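Side-chain contacts in pyruvate kinase 1 (Trypanosoma brucei brucei, PDB 4KCT), which catalyses the transfer of phosphate from phosphoenolpyruvate to ADP, yielding pyruvate and ATP, and also has an intrinsic decarboxylase activity toward oxaloacetate: residues A[397-402]-A[408-413]; A[420-425]-A[458-463]; A[478-483]-A[488-493]. All coordinates share one frame; numbering follows the deposited sequence.

Contact 1: A[397-402]-A[408-413]. With FDP (2,6-di-O-phosphono-beta-D-fructofuranose), chain F.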
loop_
_atom_site.group_PDB
_atom_site.type_symbol
_atom_site.label_atom_id
_atom_site.label_comp_id
_atom_site.label_asym_id
_atom_site.label_seq_id
_atom_site.Cartn_x
_atom_site.Cartn_y
_atom_site.Cartn_z
ATOM N N MET A 397 -14.214 4.839 -24.451
ATOM C CA MET A 397 -14.032 3.456 -24.814
ATOM C C MET A 397 -15.214 3.067 -25.675
ATOM O O MET A 397 -16.266 3.705 -25.618
ATOM C CB MET A 397 -13.997 2.595 -23.551
ATOM C CG MET A 397 -12.874 3.004 -22.576
ATOM S SD MET A 397 -12.824 1.911 -21.128
ATOM C CE MET A 397 -12.291 0.353 -21.880
ATOM N N LEU A 398 -15.038 2.028 -26.471
ATOM C CA LEU A 398 -16.070 1.555 -27.373
ATOM C C LEU A 398 -16.103 0.035 -27.236
ATOM O O LEU A 398 -15.050 -0.603 -27.267
ATOM C CB LEU A 398 -15.691 1.947 -28.817
ATOM C CG LEU A 398 -16.515 1.395 -29.981
ATOM C CD1 LEU A 398 -17.973 1.734 -29.796
ATOM C CD2 LEU A 398 -15.997 2.041 -31.267
ATOM N N VAL A 399 -17.289 -0.535 -27.006
ATOM C CA VAL A 399 -17.422 -1.988 -26.855
ATOM C C VAL A 399 -18.615 -2.478 -27.686
ATOM O O VAL A 399 -19.641 -1.796 -27.768
ATOM C CB VAL A 399 -17.605 -2.404 -25.359
ATOM C CG1 VAL A 399 -18.845 -1.729 -24.736
ATOM C CG2 VAL A 399 -17.655 -3.941 -25.202
ATOM N N LEU A 400 -18.428 -3.589 -28.399
ATOM C CA LEU A 400 -19.567 -4.270 -29.063
ATOM C C LEU A 400 -20.207 -5.254 -28.094
ATOM O O LEU A 400 -19.516 -6.102 -27.519
ATOM C CB LEU A 400 -19.091 -5.027 -30.315
ATOM C CG LEU A 400 -18.982 -4.183 -31.603
ATOM C CD1 LEU A 400 -18.270 -2.871 -31.328
ATOM C CD2 LEU A 400 -18.264 -4.970 -32.701
ATOM N N SER A 401 -21.487 -5.053 -27.789
ATOM C CA SER A 401 -22.168 -5.960 -26.871
ATOM C C SER A 401 -23.584 -6.164 -27.332
ATOM O O SER A 401 -24.288 -5.207 -27.595
ATOM C CB SER A 401 -22.169 -5.404 -25.432
ATOM O OG SER A 401 -22.713 -6.370 -24.542
ATOM N N ASN A 402 -23.979 -7.419 -27.480
ATOM C CA ASN A 402 -25.331 -7.735 -27.910
ATOM C C ASN A 402 -26.267 -7.986 -26.741
ATOM O O ASN A 402 -27.426 -7.536 -26.759
ATOM C CB ASN A 402 -25.310 -8.931 -28.866
ATOM C CG ASN A 402 -24.374 -8.703 -30.043
ATOM O OD1 ASN A 402 -24.444 -7.660 -30.706
ATOM N ND2 ASN A 402 -23.406 -9.595 -30.210
ATOM N N ARG A 408 -21.341 -4.054 -19.318
ATOM C CA ARG A 408 -21.330 -4.091 -17.852
ATOM C C ARG A 408 -19.961 -4.501 -17.281
ATOM O O ARG A 408 -19.574 -4.057 -16.206
ATOM C CB ARG A 408 -22.438 -5.026 -17.323
ATOM C CG ARG A 408 -23.851 -4.442 -17.512
ATOM C CD ARG A 408 -24.916 -5.295 -16.795
ATOM N NE ARG A 408 -25.242 -6.479 -17.572
ATOM C CZ ARG A 408 -26.122 -6.512 -18.569
ATOM N NH1 ARG A 408 -26.837 -5.420 -18.914
ATOM N NH2 ARG A 408 -26.264 -7.623 -19.255
ATOM N N LEU A 409 -19.268 -5.388 -17.979
ATOM C CA LEU A 409 -17.952 -5.842 -17.546
ATOM C C LEU A 409 -16.899 -4.726 -17.610
ATOM O O LEU A 409 -16.029 -4.642 -16.754
ATOM C CB LEU A 409 -17.506 -7.047 -18.397
ATOM C CG LEU A 409 -16.449 -7.996 -17.832
ATOM C CD1 LEU A 409 -16.755 -8.395 -16.368
ATOM C CD2 LEU A 409 -16.362 -9.244 -18.738
ATOM N N ILE A 410 -16.956 -3.902 -18.634
ATOM C CA ILE A 410 -16.116 -2.698 -18.683
ATOM C C ILE A 410 -16.495 -1.660 -17.635
ATOM O O ILE A 410 -15.632 -1.155 -16.911
ATOM C CB ILE A 410 -16.162 -2.049 -20.060
ATOM C CG1 ILE A 410 -15.532 -3.004 -21.102
ATOM C CG2 ILE A 410 -15.433 -0.693 -20.042
ATOM C CD1 ILE A 410 -15.645 -2.471 -22.529
ATOM N N SER A 411 -17.793 -1.408 -17.488
ATOM C CA SER A 411 -18.267 -0.480 -16.440
ATOM C C SER A 411 -17.879 -0.947 -15.033
ATOM O O SER A 411 -17.620 -0.129 -14.141
ATOM C CB SER A 411 -19.798 -0.290 -16.535
ATOM O OG SER A 411 -20.237 0.678 -15.572
ATOM N N LYS A 412 -17.791 -2.260 -14.842
ATOM C CA LYS A 412 -17.421 -2.804 -13.541
ATOM C C LYS A 412 -16.072 -2.189 -13.081
ATOM O O LYS A 412 -15.850 -1.976 -11.878
ATOM C CB LYS A 412 -17.294 -4.332 -13.642
ATOM C CG LYS A 412 -16.580 -4.978 -12.480
ATOM C CD LYS A 412 -16.585 -6.516 -12.641
ATOM C CE LYS A 412 -15.976 -7.175 -11.402
ATOM N NZ LYS A 412 -16.018 -8.660 -11.507
ATOM N N TYR A 413 -15.177 -1.924 -14.032
ATOM C CA TYR A 413 -13.829 -1.424 -13.689
ATOM C C TYR A 413 -13.743 0.099 -13.664
ATOM O O TYR A 413 -12.690 0.662 -13.354
ATOM C CB TYR A 413 -12.754 -2.047 -14.599
ATOM C CG TYR A 413 -12.526 -3.501 -14.252
ATOM C CD1 TYR A 413 -11.779 -3.845 -13.105
ATOM C CD2 TYR A 413 -13.318 -4.493 -14.828
ATOM C CE1 TYR A 413 -11.651 -5.180 -12.703
ATOM C CE2 TYR A 413 -13.251 -5.814 -14.379
ATOM C CZ TYR A 413 -12.433 -6.137 -13.301
ATOM O OH TYR A 413 -12.398 -7.438 -12.830
HETATM P P1 FDP F . -20.205 -10.388 -32.331
HETATM O O1P FDP F . -19.092 -9.595 -32.984
HETATM O O2P FDP F . -21.527 -9.666 -32.397
HETATM O O3P FDP F . -20.251 -11.861 -32.705
HETATM O O1 FDP F . -19.145 -13.167 -30.659
HETATM C C1 FDP F . -18.158 -12.130 -30.659
HETATM C C2 FDP F . -18.752 -10.894 -29.995
HETATM O O2 FDP F . -19.894 -10.365 -30.726
HETATM C C3 FDP F . -17.723 -9.789 -29.774
HETATM O O3 FDP F . -17.412 -9.099 -30.982
HETATM C C4 FDP F . -18.481 -8.896 -28.806
HETATM O O4 FDP F . -17.636 -7.947 -28.132
HETATM C C5 FDP F . -19.062 -9.932 -27.856
HETATM O O5 FDP F . -19.177 -11.173 -28.644
HETATM C C6 FDP F . -20.423 -9.489 -27.334
HETATM O O6 FDP F . -20.764 -10.330 -26.230
HETATM P P2 FDP F . -21.982 -9.894 -25.256
HETATM O O4P FDP F . -21.489 -8.613 -24.561
HETATM O O5P FDP F . -23.127 -9.681 -26.197
HETATM O O6P FDP F . -22.136 -11.057 -24.307
#

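Contact 2: A[420-425]-A[458-463]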
loop_
_atom_site.group_PDB
_atom_site.type_symbol
_atom_site.label_atom_id
_atom_site.label_comp_id
_atom_site.label_asym_id
_atom_site.label_seq_id
_atom_site.Cartn_x
_atom_site.Cartn_y
_atom_site.Cartn_z
ATOM N N ILE A 420 -18.969 3.845 -24.886
ATOM C CA ILE A 420 -19.901 3.712 -25.991
ATOM C C ILE A 420 -20.127 2.242 -26.308
ATOM O O ILE A 420 -19.177 1.512 -26.554
ATOM C CB ILE A 420 -19.344 4.408 -27.247
ATOM C CG1 ILE A 420 -19.122 5.912 -26.949
ATOM C CG2 ILE A 420 -20.296 4.212 -28.430
ATOM C CD1 ILE A 420 -18.308 6.616 -28.010
ATOM N N CYS A 421 -21.377 1.793 -26.229
ATOM C CA CYS A 421 -21.688 0.424 -26.525
ATOM C C CYS A 421 -22.514 0.373 -27.821
ATOM O O CYS A 421 -23.636 0.938 -27.889
ATOM C CB CYS A 421 -22.487 -0.204 -25.388
ATOM S SG CYS A 421 -23.076 -1.883 -25.786
ATOM N N VAL A 422 -21.964 -0.279 -28.840
ATOM C CA VAL A 422 -22.729 -0.568 -30.051
ATOM C C VAL A 422 -23.381 -1.934 -29.921
ATOM O O VAL A 422 -22.692 -2.959 -29.691
ATOM C CB VAL A 422 -21.857 -0.519 -31.318
ATOM C CG1 VAL A 422 -22.715 -0.814 -32.554
ATOM C CG2 VAL A 422 -21.213 0.864 -31.454
ATOM N N THR A 423 -24.707 -1.940 -29.956
ATOM C CA THR A 423 -25.453 -3.142 -29.715
ATOM C C THR A 423 -26.385 -3.448 -30.883
ATOM O O THR A 423 -26.818 -2.551 -31.600
ATOM C CB THR A 423 -26.263 -3.049 -28.384
ATOM O OG1 THR A 423 -26.913 -4.294 -28.138
ATOM C CG2 THR A 423 -27.308 -1.941 -28.458
ATOM N N THR A 424 -26.744 -4.712 -31.032
ATOM C CA THR A 424 -27.694 -5.117 -32.071
ATOM C C THR A 424 -29.115 -5.305 -31.519
ATOM O O THR A 424 -30.006 -5.759 -32.243
ATOM C CB THR A 424 -27.251 -6.449 -32.699
ATOM O OG1 THR A 424 -27.017 -7.390 -31.648
ATOM C CG2 THR A 424 -25.951 -6.257 -33.477
ATOM N N ARG A 425 -29.324 -4.979 -30.244
ATOM C CA ARG A 425 -30.645 -5.106 -29.629
ATOM C C ARG A 425 -31.114 -3.818 -28.974
ATOM O O ARG A 425 -30.454 -3.288 -28.081
ATOM C CB ARG A 425 -30.658 -6.224 -28.595
ATOM C CG ARG A 425 -30.439 -7.602 -29.175
ATOM C CD ARG A 425 -30.460 -8.660 -28.086
ATOM N NE ARG A 425 -29.565 -9.752 -28.439
ATOM C CZ ARG A 425 -29.141 -10.689 -27.595
ATOM N NH1 ARG A 425 -29.603 -10.739 -26.345
ATOM N NH2 ARG A 425 -28.273 -11.592 -28.015
ATOM N N VAL A 458 -17.942 -0.821 -35.554
ATOM C CA VAL A 458 -16.905 0.048 -35.015
ATOM C C VAL A 458 -17.000 1.430 -35.614
ATOM O O VAL A 458 -16.880 2.423 -34.907
ATOM C CB VAL A 458 -15.489 -0.540 -35.201
ATOM C CG1 VAL A 458 -14.425 0.518 -34.910
ATOM C CG2 VAL A 458 -15.300 -1.755 -34.286
ATOM N N LYS A 459 -17.194 1.494 -36.926
ATOM C CA LYS A 459 -17.426 2.773 -37.590
ATOM C C LYS A 459 -18.611 3.542 -36.990
ATOM O O LYS A 459 -18.504 4.734 -36.726
ATOM C CB LYS A 459 -17.604 2.586 -39.105
ATOM C CG LYS A 459 -17.859 3.881 -39.881
ATOM C CD LYS A 459 -17.687 3.654 -41.385
ATOM C CE LYS A 459 -18.385 4.734 -42.208
ATOM N NZ LYS A 459 -18.282 6.088 -41.585
ATOM N N LEU A 460 -19.730 2.858 -36.759
ATOM C CA LEU A 460 -20.905 3.505 -36.179
ATOM C C LEU A 460 -20.550 4.107 -34.823
ATOM O O LEU A 460 -20.867 5.284 -34.530
ATOM C CB LEU A 460 -22.044 2.482 -36.021
ATOM C CG LEU A 460 -23.425 2.965 -35.561
ATOM C CD1 LEU A 460 -24.049 3.905 -36.598
ATOM C CD2 LEU A 460 -24.333 1.750 -35.329
ATOM N N GLY A 461 -19.850 3.313 -34.006
ATOM C CA GLY A 461 -19.434 3.747 -32.677
ATOM C C GLY A 461 -18.491 4.933 -32.692
ATOM O O GLY A 461 -18.636 5.863 -31.889
ATOM N N LEU A 462 -17.508 4.900 -33.582
ATOM C CA LEU A 462 -16.542 6.010 -33.684
ATOM C C LEU A 462 -17.184 7.286 -34.262
ATOM O O LEU A 462 -16.871 8.405 -33.835
ATOM C CB LEU A 462 -15.333 5.586 -34.529
ATOM C CG LEU A 462 -14.435 4.502 -33.892
ATOM C CD1 LEU A 462 -13.276 4.102 -34.811
ATOM C CD2 LEU A 462 -13.927 4.910 -32.515
ATOM N N ASP A 463 -18.108 7.115 -35.195
ATOM C CA ASP A 463 -18.875 8.258 -35.729
ATOM C C ASP A 463 -19.744 8.858 -34.648
ATOM O O ASP A 463 -19.853 10.085 -34.524
ATOM C CB ASP A 463 -19.755 7.823 -36.895
ATOM C CG ASP A 463 -18.968 7.635 -38.189
ATOM O OD1 ASP A 463 -17.774 8.024 -38.244
ATOM O OD2 ASP A 463 -19.496 6.975 -39.099
#

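Contact 3: A[478-483]-A[488-493]. With FDP (2,6-di-O-phosphono-beta-D-fructofuranose), chain F.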
loop_
_atom_site.group_PDB
_atom_site.type_symbol
_atom_site.label_atom_id
_atom_site.label_comp_id
_atom_site.label_asym_id
_atom_site.label_seq_id
_atom_site.Cartn_x
_atom_site.Cartn_y
_atom_site.Cartn_z
ATOM N N VAL A 478 -10.329 3.439 -26.774
ATOM C CA VAL A 478 -10.030 2.025 -26.510
ATOM C C VAL A 478 -11.210 1.192 -26.987
ATOM O O VAL A 478 -12.351 1.429 -26.571
ATOM C CB VAL A 478 -9.759 1.757 -25.009
ATOM C CG1 VAL A 478 -9.433 0.253 -24.793
ATOM C CG2 VAL A 478 -8.602 2.650 -24.512
ATOM N N VAL A 479 -10.945 0.227 -27.868
ATOM C CA VAL A 479 -12.017 -0.472 -28.598
ATOM C C VAL A 479 -11.949 -1.959 -28.261
ATOM O O VAL A 479 -10.927 -2.603 -28.481
ATOM C CB VAL A 479 -11.855 -0.311 -30.112
ATOM C CG1 VAL A 479 -12.963 -1.052 -30.869
ATOM C CG2 VAL A 479 -11.815 1.168 -30.483
ATOM N N VAL A 480 -13.063 -2.503 -27.793
ATOM C CA VAL A 480 -13.096 -3.866 -27.279
ATOM C C VAL A 480 -14.157 -4.656 -28.059
ATOM O O VAL A 480 -15.330 -4.246 -28.125
ATOM C CB VAL A 480 -13.469 -3.875 -25.782
ATOM C CG1 VAL A 480 -13.664 -5.321 -25.275
ATOM C CG2 VAL A 480 -12.400 -3.124 -24.952
ATOM N N HIS A 481 -13.750 -5.780 -28.641
ATOM C CA HIS A 481 -14.691 -6.752 -29.235
ATOM C C HIS A 481 -13.941 -8.036 -29.489
ATOM O O HIS A 481 -12.856 -8.225 -28.938
ATOM C CB HIS A 481 -15.338 -6.211 -30.529
ATOM C CG HIS A 481 -14.344 -5.685 -31.553
ATOM N ND1 HIS A 481 -13.600 -6.508 -32.356
ATOM C CD2 HIS A 481 -14.066 -4.380 -31.965
ATOM C CE1 HIS A 481 -12.844 -5.750 -33.195
ATOM N NE2 HIS A 481 -13.150 -4.458 -32.985
ATOM N N ALA A 482 -14.481 -8.938 -30.318
ATOM C CA ALA A 482 -13.728 -10.188 -30.605
ATOM C C ALA A 482 -12.887 -10.040 -31.874
ATOM O O ALA A 482 -13.101 -9.105 -32.665
ATOM C CB ALA A 482 -14.656 -11.378 -30.713
ATOM N N ASP A 483 -11.854 -10.870 -32.001
ATOM C CA ASP A 483 -11.108 -10.933 -33.249
ATOM C C ASP A 483 -11.958 -11.674 -34.276
ATOM O O ASP A 483 -13.173 -11.875 -34.072
ATOM C CB ASP A 483 -9.725 -11.586 -33.054
ATOM C CG ASP A 483 -9.818 -13.071 -32.656
ATOM O OD1 ASP A 483 -10.886 -13.695 -32.883
ATOM O OD2 ASP A 483 -8.831 -13.601 -32.086
ATOM N N GLY A 488 -18.776 -15.366 -28.866
ATOM C CA GLY A 488 -19.412 -15.547 -27.564
ATOM C C GLY A 488 -18.979 -14.499 -26.534
ATOM O O GLY A 488 -19.612 -14.345 -25.513
ATOM N N TYR A 489 -17.888 -13.791 -26.814
ATOM C CA TYR A 489 -17.290 -12.867 -25.855
ATOM C C TYR A 489 -16.176 -12.069 -26.560
ATOM O O TYR A 489 -15.700 -12.477 -27.622
ATOM C CB TYR A 489 -16.722 -13.623 -24.634
ATOM C CG TYR A 489 -15.577 -14.573 -24.949
ATOM C CD1 TYR A 489 -15.825 -15.897 -25.363
ATOM C CD2 TYR A 489 -14.249 -14.142 -24.882
ATOM C CE1 TYR A 489 -14.771 -16.760 -25.686
ATOM C CE2 TYR A 489 -13.190 -15.010 -25.166
ATOM C CZ TYR A 489 -13.459 -16.308 -25.584
ATOM O OH TYR A 489 -12.410 -17.144 -25.931
ATOM N N PRO A 490 -15.772 -10.920 -25.982
ATOM C CA PRO A 490 -14.674 -10.149 -26.593
ATOM C C PRO A 490 -13.306 -10.667 -26.101
ATOM O O PRO A 490 -13.101 -10.831 -24.896
ATOM C CB PRO A 490 -14.913 -8.725 -26.064
ATOM C CG PRO A 490 -15.494 -8.965 -24.669
ATOM C CD PRO A 490 -16.396 -10.205 -24.844
ATOM N N ASN A 491 -12.394 -10.945 -27.025
ATOM C CA ASN A 491 -11.050 -11.397 -26.633
ATOM C C ASN A 491 -9.963 -10.415 -27.049
ATOM O O ASN A 491 -8.782 -10.750 -27.010
ATOM C CB ASN A 491 -10.745 -12.788 -27.224
ATOM C CG ASN A 491 -10.477 -12.744 -28.723
ATOM O OD1 ASN A 491 -11.170 -12.045 -29.473
ATOM N ND2 ASN A 491 -9.394 -13.426 -29.160
ATOM N N GLN A 492 -10.359 -9.214 -27.462
ATOM C CA GLN A 492 -9.424 -8.306 -28.137
ATOM C C GLN A 492 -9.666 -6.866 -27.623
ATOM O O GLN A 492 -10.808 -6.449 -27.493
ATOM C CB GLN A 492 -9.673 -8.355 -29.660
ATOM C CG GLN A 492 -8.813 -7.369 -30.449
ATOM C CD GLN A 492 -9.070 -7.450 -31.938
ATOM O OE1 GLN A 492 -9.719 -6.565 -32.534
ATOM N NE2 GLN A 492 -8.576 -8.497 -32.550
ATOM N N THR A 493 -8.585 -6.113 -27.392
ATOM C CA THR A 493 -8.668 -4.655 -27.168
ATOM C C THR A 493 -7.686 -3.990 -28.105
ATOM O O THR A 493 -6.551 -4.485 -28.269
ATOM C CB THR A 493 -8.152 -4.276 -25.755
ATOM O OG1 THR A 493 -8.598 -5.224 -24.780
ATOM C CG2 THR A 493 -8.610 -2.861 -25.358
HETATM P P1 FDP F . -20.205 -10.388 -32.331
HETATM O O1P FDP F . -19.092 -9.595 -32.984
HETATM O O2P FDP F . -21.527 -9.666 -32.397
HETATM O O3P FDP F . -20.251 -11.861 -32.705
HETATM O O1 FDP F . -19.145 -13.167 -30.659
HETATM C C1 FDP F . -18.158 -12.130 -30.659
HETATM C C2 FDP F . -18.752 -10.894 -29.995
HETATM O O2 FDP F . -19.894 -10.365 -30.726
HETATM C C3 FDP F . -17.723 -9.789 -29.774
HETATM O O3 FDP F . -17.412 -9.099 -30.982
HETATM C C4 FDP F . -18.481 -8.896 -28.806
HETATM O O4 FDP F . -17.636 -7.947 -28.132
HETATM C C5 FDP F . -19.062 -9.932 -27.856
HETATM O O5 FDP F . -19.177 -11.173 -28.644
HETATM C C6 FDP F . -20.423 -9.489 -27.334
HETATM O O6 FDP F . -20.764 -10.330 -26.230
HETATM P P2 FDP F . -21.982 -9.894 -25.256
HETATM O O4P FDP F . -21.489 -8.613 -24.561
HETATM O O5P FDP F . -23.127 -9.681 -26.197
HETATM O O6P FDP F . -22.136 -11.057 -24.307
HETATM O O HOH W 1 -11.007 -4.439 -30.693
#

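Contact 1: A[397-402]-A[408-413]
A small, buried apolar contact joins strand 396-400 to helix 405-412 in the alpha/beta domain, with I410 of the helix meeting M397 and V399 of the strand. The two branches of I410 divide the work. CG2 takes the methionine: the M397 chain is extended as far as SD and turns at the last bond (chi3 68°), which lays CE beside SD against this methyl, CE at 3.8 Å from I410 CG2. CD1, at the end of the longer branch, reaches V399 tip to tip and closes to 3.4 Å from V399 CB, a tight approach for two carbons. A chi1 of 58° sets V399 CG2 anti to the backbone N, and this is the methyl nearer to I410 CD1, at 3.7 Å. Strand and helix are the first two elements of a beta-alpha-beta unit that is completed by strand 419-423; C382 and A385 of helix 377-392 pack on I410 and M397 respectively. The C-terminal end of the strand and the loop after it line the effector site, where fructose 2,6-bisphosphate is bound. L400 O accepts a hydrogen bond from FDP O4, and S401 OG donates to FDP O4P at 2.6 Å. N402 serves both phosphates: its backbone N holds FDP O5P at 2.7 Å, while ND2 gives a straighter bond to FDP O2P (162°).

Contact 2: A[420-425]-A[458-463]
Helix 455-467 packs on one face of the mixed sheet of the alpha/beta domain, and here it lies over strand 419-423 with a glycine turned to the strand. The short segments 420-423 and 458-463 run roughly antiparallel, their directions 143° apart and their axes 8.5 Å from each other at the closest point. V422 and G461 form the centre of the contact, with CA atoms only 6.0 Å apart. Because G461 has no side chain, V422 CG2 rests directly on the helix backbone, 3.6 Å from G461 CA and close to G461 N as well. The other methyl of V422, CG1, stands anti to the backbone N (chi1 -179°) and meets the side chain of L460 at a slant, lying 4.1 Å from L460 CD2. Two residues earlier on the strand, and on the same face, I420 also points to the helix: its CD1 comes to 4.0 Å from G461 O, and F464 and A465 further along the helix pack on the same isoleucine. L460 in turn touches V441 of the edge strand 438-442, which extends the apolar layer beyond V422. Where strand 419-423 ends, T423 OG1 accepts from R425 N in an ST turn, and R425 occupies the N-cap position of helix 426-431. On the exposed side of helix 455-467, away from the strand, K459 and D463 are a salt-bridged pair one turn apart, K459 NZ lying 2.9 Å from D463 OD2 on its syn lone pair.

Contact 3: A[478-483]-A[488-493]
D483 OD2 is gripped by two groups: N491 ND2 donates to it at 3.0 Å from above the carboxylate plane, and R494 of a neighbouring subunit makes a salt bridge to it. The carboxylate and the N491 amide stand nearly perpendicular, their planes 82° apart. N491 uses both ends of its amide on the same residue, since OD1 accepts from D483 N at 2.9 Å, in the plane of the amide carbonyl. The other carboxylate oxygen, D483 OD1, accepts from the backbone N atoms of S485 and V486 in the turn between the strands. This turn belongs to a beta hairpin of strands 476-481 and 492-497, whose H481-Q492 pair is hydrogen-bonded: H481 N donates to Q492 O at 3.2 Å, while the return bond from Q492 N to H481 O is weak. The two side chains lie side by side, ring and amide 58° apart, with Q492 OE1 3.3 Å from H481 CE1. With chi1 at 51° the imidazole folds over its own backbone, and H481 ND1 donates to A482 O at 2.7 Å, in the ring plane. A water bridges V479 O and Q492 OE1. On the opposite face V480 CG1 packs on P490 CB, and V480 CG2 on T493 CG2. Q492 and T493 pair with a strand of the neighbouring subunit, continuing the sheet across the interface. The hairpin also contributes to the sugar bisphosphate site, A482 N donating to FDP O3 at 3.0 Å and G488 N to FDP O1.

All three contacts share one mixed sheet. Strand 396-400 of contact 1 lies between the strands of contacts 2 and 3: M397 O meets I420 N at 2.8 Å on one side, and L398 N meets V478 O at 2.8 Å on the other. Contacts 1 and 3 have centres about 10 Å apart and both bind FDP, whose remaining partners include K454, S406 and R457. Contact 2 stands further back, the V422 side chain about 9 Å from the ligand, but N402 OD1 lies 2.8 Å from T424 OG1, linking it to a ligand-binding residue. V458 CG2 packs 3.7 Å from H481 NE2, joining contacts 2 and 3. Pyruvate and magnesium are bound elsewhere, by residues of the barrel domain.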